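Uncharacterized protein lp_1913 (Lactobacillus plantarum, PDB 3FLH) is of unknown function but adopts a rhodanese-like alpha-beta fold, the fold of sulfurtransferases and related phosphatases. Local coordinates at residues 91-95 / 96-100; 54-58 / 59-63; 21-24 / 25-29. One frame throughout, in Å; residues are numbered along the deposited sequence.

Interaction 1 (91-95 / 96-100)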
loop_
_atom_site.group_PDB
_atom_site.type_symbol
_atom_site.label_atom_id
_atom_site.label_comp_id
_atom_site.label_asym_id
_atom_site.label_seq_id
_atom_site.Cartn_x
_atom_site.Cartn_y
_atom_site.Cartn_z
ATOM N N LEU B 91 13.549 0.281 -5.502
ATOM C CA LEU B 91 14.432 1.447 -5.490
ATOM C C LEU B 91 15.883 1.058 -5.755
ATOM O O LEU B 91 16.615 1.762 -6.459
ATOM C CB LEU B 91 14.329 2.180 -4.146
ATOM C CG LEU B 91 15.206 3.428 -3.991
ATOM C CD1 LEU B 91 14.942 4.392 -5.133
ATOM C CD2 LEU B 91 14.912 4.097 -2.650
ATOM N N VAL B 92 16.296 -0.067 -5.185
ATOM C CA VAL B 92 17.653 -0.564 -5.370
ATOM C C VAL B 92 17.882 -0.919 -6.841
ATOM O O VAL B 92 18.891 -0.524 -7.435
ATOM C CB VAL B 92 17.904 -1.814 -4.486
ATOM C CG1 VAL B 92 19.277 -2.403 -4.773
ATOM C CG2 VAL B 92 17.794 -1.429 -3.016
ATOM N N LEU B 93 16.935 -1.647 -7.427
ATOM C CA LEU B 93 17.036 -2.065 -8.823
ATOM C C LEU B 93 17.030 -0.876 -9.788
ATOM O O LEU B 93 17.896 -0.765 -10.660
ATOM C CB LEU B 93 15.890 -3.032 -9.165
ATOM C CG LEU B 93 15.921 -4.403 -8.486
ATOM C CD1 LEU B 93 14.563 -5.084 -8.593
ATOM C CD2 LEU B 93 17.009 -5.262 -9.141
ATOM N N LEU B 94 16.052 0.011 -9.631
ATOM C CA LEU B 94 15.955 1.184 -10.496
ATOM C C LEU B 94 17.172 2.106 -10.324
ATOM O O LEU B 94 17.650 2.688 -11.296
ATOM C CB LEU B 94 14.654 1.956 -10.217
ATOM C CG LEU B 94 13.299 1.228 -10.379
ATOM C CD1 LEU B 94 12.167 2.223 -10.087
ATOM C CD2 LEU B 94 13.147 0.665 -11.788
ATOM N N SER B 95 17.683 2.238 -9.101
ATOM C CA SER B 95 18.856 3.094 -8.873
ATOM C C SER B 95 20.100 2.508 -9.537
ATOM O O SER B 95 21.019 3.240 -9.905
ATOM C CB SER B 95 19.132 3.269 -7.376
ATOM O OG SER B 95 18.103 4.010 -6.744
ATOM N N ALA B 96 20.121 1.188 -9.687
ATOM C CA ALA B 96 21.251 0.495 -10.296
ATOM C C ALA B 96 21.174 0.472 -11.821
ATOM O O ALA B 96 22.046 -0.091 -12.480
ATOM C CB ALA B 96 21.332 -0.934 -9.760
ATOM N N GLY B 97 20.132 1.078 -12.379
ATOM C CA GLY B 97 19.986 1.104 -13.822
ATOM C C GLY B 97 19.227 -0.085 -14.390
ATOM O O GLY B 97 19.313 -0.373 -15.585
ATOM N N PHE B 98 18.484 -0.784 -13.539
ATOM C CA PHE B 98 17.704 -1.935 -13.983
ATOM C C PHE B 98 16.254 -1.553 -14.236
ATOM O O PHE B 98 15.757 -0.552 -13.718
ATOM C CB PHE B 98 17.733 -3.049 -12.930
ATOM C CG PHE B 98 18.994 -3.857 -12.940
ATOM C CD1 PHE B 98 19.177 -4.869 -13.875
ATOM C CD2 PHE B 98 20.011 -3.598 -12.024
ATOM C CE1 PHE B 98 20.357 -5.605 -13.906
ATOM C CE2 PHE B 98 21.198 -4.328 -12.045
ATOM C CZ PHE B 98 21.370 -5.336 -12.987
ATOM N N GLU B 99 15.584 -2.352 -15.054
ATOM C CA GLU B 99 14.176 -2.141 -15.328
ATOM C C GLU B 99 13.457 -3.110 -14.393
ATOM O O GLU B 99 13.701 -4.316 -14.444
ATOM C CB GLU B 99 13.860 -2.466 -16.791
ATOM C CG GLU B 99 14.220 -1.342 -17.755
ATOM C CD GLU B 99 13.442 -0.076 -17.453
ATOM O OE1 GLU B 99 12.197 -0.104 -17.578
ATOM O OE2 GLU B 99 14.069 0.944 -17.079
ATOM N N ALA B 100 12.600 -2.589 -13.519
ATOM C CA ALA B 100 11.875 -3.450 -12.593
ATOM C C ALA B 100 10.508 -2.908 -12.228
ATOM O O ALA B 100 10.181 -1.760 -12.510
ATOM C CB ALA B 100 12.695 -3.681 -11.335
HETATM O O HOH W 1 16.509 2.026 -13.873
#

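Interaction 2 (54-58 / 59-63)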
loop_
_atom_site.group_PDB
_atom_site.type_symbol
_atom_site.label_atom_id
_atom_site.label_comp_id
_atom_site.label_asym_id
_atom_site.label_seq_id
_atom_site.Cartn_x
_atom_site.Cartn_y
_atom_site.Cartn_z
ATOM N N ILE B 54 13.007 -16.421 -8.196
ATOM C CA ILE B 54 14.326 -16.557 -7.604
ATOM C C ILE B 54 14.280 -16.059 -6.165
ATOM O O ILE B 54 13.823 -14.944 -5.906
ATOM C CB ILE B 54 15.366 -15.736 -8.387
ATOM C CG1 ILE B 54 15.400 -16.207 -9.843
ATOM C CG2 ILE B 54 16.736 -15.882 -7.743
ATOM C CD1 ILE B 54 16.274 -15.356 -10.739
ATOM N N ALA B 55 14.736 -16.891 -5.233
ATOM C CA ALA B 55 14.738 -16.523 -3.819
ATOM C C ALA B 55 15.834 -15.494 -3.578
ATOM O O ALA B 55 17.023 -15.803 -3.671
ATOM C CB ALA B 55 14.965 -17.761 -2.949
HETATM N N MSE B 56 15.423 -14.269 -3.279
HETATM C CA MSE B 56 16.364 -13.184 -3.043
HETATM C C MSE B 56 15.884 -12.232 -1.951
HETATM O O MSE B 56 15.305 -11.177 -2.236
HETATM C CB MSE B 56 16.595 -12.413 -4.339
HETATM C CG MSE B 56 17.434 -11.167 -4.175
HETATM SE SE MSE B 56 18.774 -11.041 -5.530
HETATM C CE MSE B 56 17.652 -10.976 -7.091
ATOM N N PRO B 57 16.123 -12.595 -0.683
ATOM C CA PRO B 57 15.726 -11.790 0.475
ATOM C C PRO B 57 16.104 -10.331 0.296
ATOM O O PRO B 57 17.226 -10.011 -0.091
ATOM C CB PRO B 57 16.472 -12.458 1.621
ATOM C CG PRO B 57 16.449 -13.895 1.213
ATOM C CD PRO B 57 16.835 -13.810 -0.247
ATOM N N ALA B 58 15.147 -9.453 0.567
ATOM C CA ALA B 58 15.342 -8.020 0.428
ATOM C C ALA B 58 16.648 -7.491 1.022
ATOM O O ALA B 58 17.294 -6.633 0.422
ATOM C CB ALA B 58 14.157 -7.285 1.045
ATOM N N LYS B 59 17.040 -8.004 2.186
ATOM C CA LYS B 59 18.262 -7.548 2.851
ATOM C C LYS B 59 19.540 -8.064 2.198
ATOM O O LYS B 59 20.638 -7.784 2.673
ATOM C CB LYS B 59 18.257 -7.962 4.327
ATOM C CG LYS B 59 18.705 -9.398 4.581
ATOM C CD LYS B 59 18.682 -9.729 6.072
ATOM C CE LYS B 59 19.511 -10.971 6.384
ATOM N NZ LYS B 59 19.105 -12.155 5.575
ATOM N N ASP B 60 19.401 -8.824 1.119
ATOM C CA ASP B 60 20.561 -9.364 0.426
ATOM C C ASP B 60 20.582 -8.898 -1.022
ATOM O O ASP B 60 21.569 -9.083 -1.730
ATOM C CB ASP B 60 20.535 -10.893 0.470
ATOM C CG ASP B 60 20.569 -11.433 1.883
ATOM O OD1 ASP B 60 21.525 -11.121 2.623
ATOM O OD2 ASP B 60 19.637 -12.174 2.259
ATOM N N LEU B 61 19.488 -8.281 -1.452
ATOM C CA LEU B 61 19.363 -7.804 -2.824
ATOM C C LEU B 61 20.549 -6.975 -3.318
ATOM O O LEU B 61 21.214 -7.353 -4.284
ATOM C CB LEU B 61 18.074 -6.996 -2.980
ATOM C CG LEU B 61 17.857 -6.395 -4.367
ATOM C CD1 LEU B 61 17.742 -7.504 -5.407
ATOM C CD2 LEU B 61 16.610 -5.538 -4.353
ATOM N N ALA B 62 20.808 -5.842 -2.668
ATOM C CA ALA B 62 21.917 -4.973 -3.068
ATOM C C ALA B 62 23.228 -5.743 -3.225
ATOM O O ALA B 62 24.054 -5.421 -4.086
ATOM C CB ALA B 62 22.096 -3.840 -2.052
ATOM N N THR B 63 23.408 -6.764 -2.396
ATOM C CA THR B 63 24.617 -7.585 -2.429
ATOM C C THR B 63 24.664 -8.581 -3.590
ATOM O O THR B 63 25.718 -8.790 -4.194
ATOM C CB THR B 63 24.777 -8.386 -1.111
ATOM O OG1 THR B 63 24.934 -7.477 -0.011
ATOM C CG2 THR B 63 26.003 -9.299 -1.186
HETATM O O HOH W 2 19.542 -4.800 -0.040
#

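Interaction 3 (21-24 / 25-29)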
loop_
_atom_site.group_PDB
_atom_site.type_symbol
_atom_site.label_atom_id
_atom_site.label_comp_id
_atom_site.label_asym_id
_atom_site.label_seq_id
_atom_site.Cartn_x
_atom_site.Cartn_y
_atom_site.Cartn_z
ATOM N N THR B 21 0.013 -9.794 -16.944
ATOM C CA THR B 21 1.158 -9.582 -17.815
ATOM C C THR B 21 2.264 -10.573 -17.478
ATOM O O THR B 21 2.923 -11.112 -18.368
ATOM C CB THR B 21 1.722 -8.155 -17.653
ATOM O OG1 THR B 21 0.672 -7.201 -17.836
ATOM C CG2 THR B 21 2.818 -7.894 -18.676
ATOM N N VAL B 22 2.469 -10.799 -16.184
ATOM C CA VAL B 22 3.499 -11.719 -15.706
ATOM C C VAL B 22 3.122 -13.161 -16.041
ATOM O O VAL B 22 3.964 -13.965 -16.455
ATOM C CB VAL B 22 3.687 -11.591 -14.167
ATOM C CG1 VAL B 22 4.735 -12.587 -13.680
ATOM C CG2 VAL B 22 4.104 -10.172 -13.811
ATOM N N LEU B 23 1.845 -13.475 -15.865
ATOM C CA LEU B 23 1.348 -14.816 -16.132
ATOM C C LEU B 23 1.469 -15.153 -17.617
ATOM O O LEU B 23 2.030 -16.186 -17.983
ATOM C CB LEU B 23 -0.107 -14.918 -15.665
ATOM C CG LEU B 23 -0.669 -16.311 -15.386
ATOM C CD1 LEU B 23 -1.964 -16.178 -14.597
ATOM C CD2 LEU B 23 -0.893 -17.057 -16.687
ATOM N N ALA B 24 0.962 -14.269 -18.470
ATOM C CA ALA B 24 1.016 -14.479 -19.912
ATOM C C ALA B 24 2.443 -14.707 -20.396
ATOM O O ALA B 24 2.685 -15.535 -21.274
ATOM C CB ALA B 24 0.405 -13.280 -20.637
ATOM N N ASP B 25 3.387 -13.968 -19.824
ATOM C CA ASP B 25 4.787 -14.092 -20.211
ATOM C C ASP B 25 5.391 -15.444 -19.817
ATOM O O ASP B 25 6.182 -16.009 -20.572
ATOM C CB ASP B 25 5.601 -12.938 -19.603
ATOM C CG ASP B 25 7.100 -13.092 -19.820
ATOM O OD1 ASP B 25 7.764 -13.707 -18.962
ATOM O OD2 ASP B 25 7.615 -12.607 -20.852
HETATM N N MSE B 26 5.017 -15.973 -18.654
HETATM C CA MSE B 26 5.565 -17.258 -18.227
HETATM C C MSE B 26 4.864 -18.458 -18.864
HETATM O O MSE B 26 5.276 -19.600 -18.660
HETATM C CB MSE B 26 5.532 -17.398 -16.697
HETATM C CG MSE B 26 4.147 -17.460 -16.084
HETATM SE SE MSE B 26 4.182 -17.804 -14.166
HETATM C CE MSE B 26 4.834 -16.088 -13.553
ATOM N N GLN B 27 3.813 -18.207 -19.639
ATOM C CA GLN B 27 3.099 -19.299 -20.290
ATOM C C GLN B 27 3.286 -19.270 -21.800
ATOM O O GLN B 27 2.917 -20.216 -22.496
ATOM C CB GLN B 27 1.608 -19.268 -19.941
ATOM C CG GLN B 27 0.872 -18.018 -20.379
ATOM C CD GLN B 27 -0.601 -18.067 -20.024
ATOM O OE1 GLN B 27 -1.329 -17.088 -20.196
ATOM N NE2 GLN B 27 -1.050 -19.215 -19.525
ATOM N N ASN B 28 3.865 -18.181 -22.301
ATOM C CA ASN B 28 4.125 -18.046 -23.730
ATOM C C ASN B 28 5.623 -18.194 -23.984
ATOM O O ASN B 28 6.084 -18.078 -25.120
ATOM C CB ASN B 28 3.661 -16.681 -24.256
ATOM C CG ASN B 28 2.163 -16.468 -24.112
ATOM O OD1 ASN B 28 1.381 -17.421 -24.121
ATOM N ND2 ASN B 28 1.756 -15.208 -23.994
ATOM N N ALA B 29 6.378 -18.444 -22.916
ATOM C CA ALA B 29 7.827 -18.613 -23.010
ATOM C C ALA B 29 8.500 -17.393 -23.631
ATOM O O ALA B 29 9.517 -17.511 -24.316
ATOM C CB ALA B 29 8.152 -19.860 -23.826
HETATM O O HOH W 3 6.735 -13.749 -16.503
#

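Interaction 1 (91-95 / 96-100)
Leu93 and Leu94 close the helix against Gly97 and Phe98 by a pair of backbone bonds, Phe98 N to Leu93 O (2.9 Å) outside and Gly97 N to Leu94 O (3.2 Å) inside. Gly97 takes a positive phi of 89°, where a CB would crowd the preceding carbonyl oxygen. The residues flanking the turn make the motif's apolar contact, Leu93 CB to Phe98 CB at 4.2 Å, which is why apolar residues suit both places. The Phe98 ring turns an edge toward Leu93 O and leads off to Pro70. The reversal brings Ala100 back onto the helix: its small CB rests 3.6 Å from Leu93 CD1, and Leu93 reaches on to Ile65, Leu68 and Val76. Leu94 sends CD2 over the backbone of the turn, 3.5 Å from Phe98 O and close to the buried, partnerless Ala100 N. A water donates to both Leu94 O and Phe98 O, bridging the turn. On the other flank Ser95 OG, turned back beside its own backbone N (chi1 -67°), bonds Leu91 O at 2.7 Å; the backbone N-H reaches that oxygen from the opposite face. Such a Schellman motif here ends helix 85-95 in the beta-alpha-beta unit that leads into strand 99-103.

Interaction 2 (54-58 / 59-63)
Met56, a selenomethionine, lays its SE 3.7 Å from Leu61 CD1, the long, flexible side chain and the branched leucine slanting across each other. Beside them one carboxylate oxygen, Asp60 OD2, stands 3.2 Å from Pro57 CB, the two groups crossing at an angle. The backbone closes the same turn: Pro57 O receives Asp60 N at 2.8 Å, the donor standing above the carbonyl plane, and Leu61 N more weakly. Leu61 N also has a weak bond to Ala58 O, which takes a water that in turn accepts from Ala62 N. In the next shell, Lys59 NZ forms a weak salt bridge with Asp60 OD2 (3.4 Å), its chain turning at the last torsion to come round to its neighbour. An aspartate in the first helical turn would also interact favourably with the partial positive charge expected there. Leu61 points CG anti to its own backbone N (chi1 178°) and presses on Ala89 and Val92, while Met56 reaches Leu36 and Leu68; both residues are apolar and buried. Proline suits the approach because its ring holds phi near -47°, keeping the residue extended while its carbonyl receives the first helical N-H groups. This is the entry from edge strand 54-55 into helix 58-64 of a rhodanese-like alpha-beta fold.

Interaction 3 (21-24 / 25-29)
Leu23 and Gln27 meet through a methyl and a flat amide: Leu23 CD2 lies over one face of the Gln27 amide, 3.5 Å from Gln27 CD and almost as near to both its polar atoms. The Asn28 amide is approached in a similar way, since Ala24 O sits over its face, 2.9 Å from Asn28 ND2; an oxygen so placed cannot line up with an N-H in the amide plane, and the pair is not a hydrogen bond. The third flat group, the Asp25 carboxylate, is held by its oxygens: OD2 accepts from Lys32 N, and OD1 takes a water together with a weak bond from Tyr33 N. These contacts belong to the last turns of helix 19-27, which packs against the parallel sheet of a rhodanese-like fold, and Asp25 ties the helix to the start of strand 33-37. An aspartate suits that place because its two oxygens can serve the backbone N-H of Lys32, just before the strand, and more weakly that of Tyr33, its first residue.

The helix itself runs on ordinary bonds, Asp25 N to Thr21 O and Met26 N to Val22 O, each at 3.2 Å. Beyond them the last turn tightens toward i+3 bonding, all of it weak: Met26 N to Leu23 O and Gln27 N to Ala24 O. Ala29 then leaves helical angles with a positive phi. Gln27 holds CG between its backbone N and carbonyl carbon (chi1 61°), which turns CG back over the helix's last carbonyls, 3.2 Å from Ala24 O. From there the extended chain carries the amide face on to the Leu23 methyl.

On the inner side Val22, a buried beta-branched residue, presses on Val35 and Trp110. Met26, a selenomethionine, also touches Trp110, and a bend at its last torsion (chi3 72°) sets its CE 3.5 Å from Val22 CG1.

How the interactions relate
Interactions 1 and 2 form one neighbourhood: their centres are 13 Å apart, and they join where Val92 CB packs on Leu61 CD2 at 3.9 Å, helix 58-64 lying against helix 85-95. Interaction 3 stands apart, its centre 22 Å from that of interaction 1 and 23 Å from that of interaction 2, with nearest atoms about 10 Å away in each case. It lies across the chain's centre from interaction 2, and the sheet links them: Val22 touches strand 33-37 as Met56 does. The loop leading into helix 85-95 probably corresponds to the active-site loop of rhodaneses, but none of the three contacts includes it.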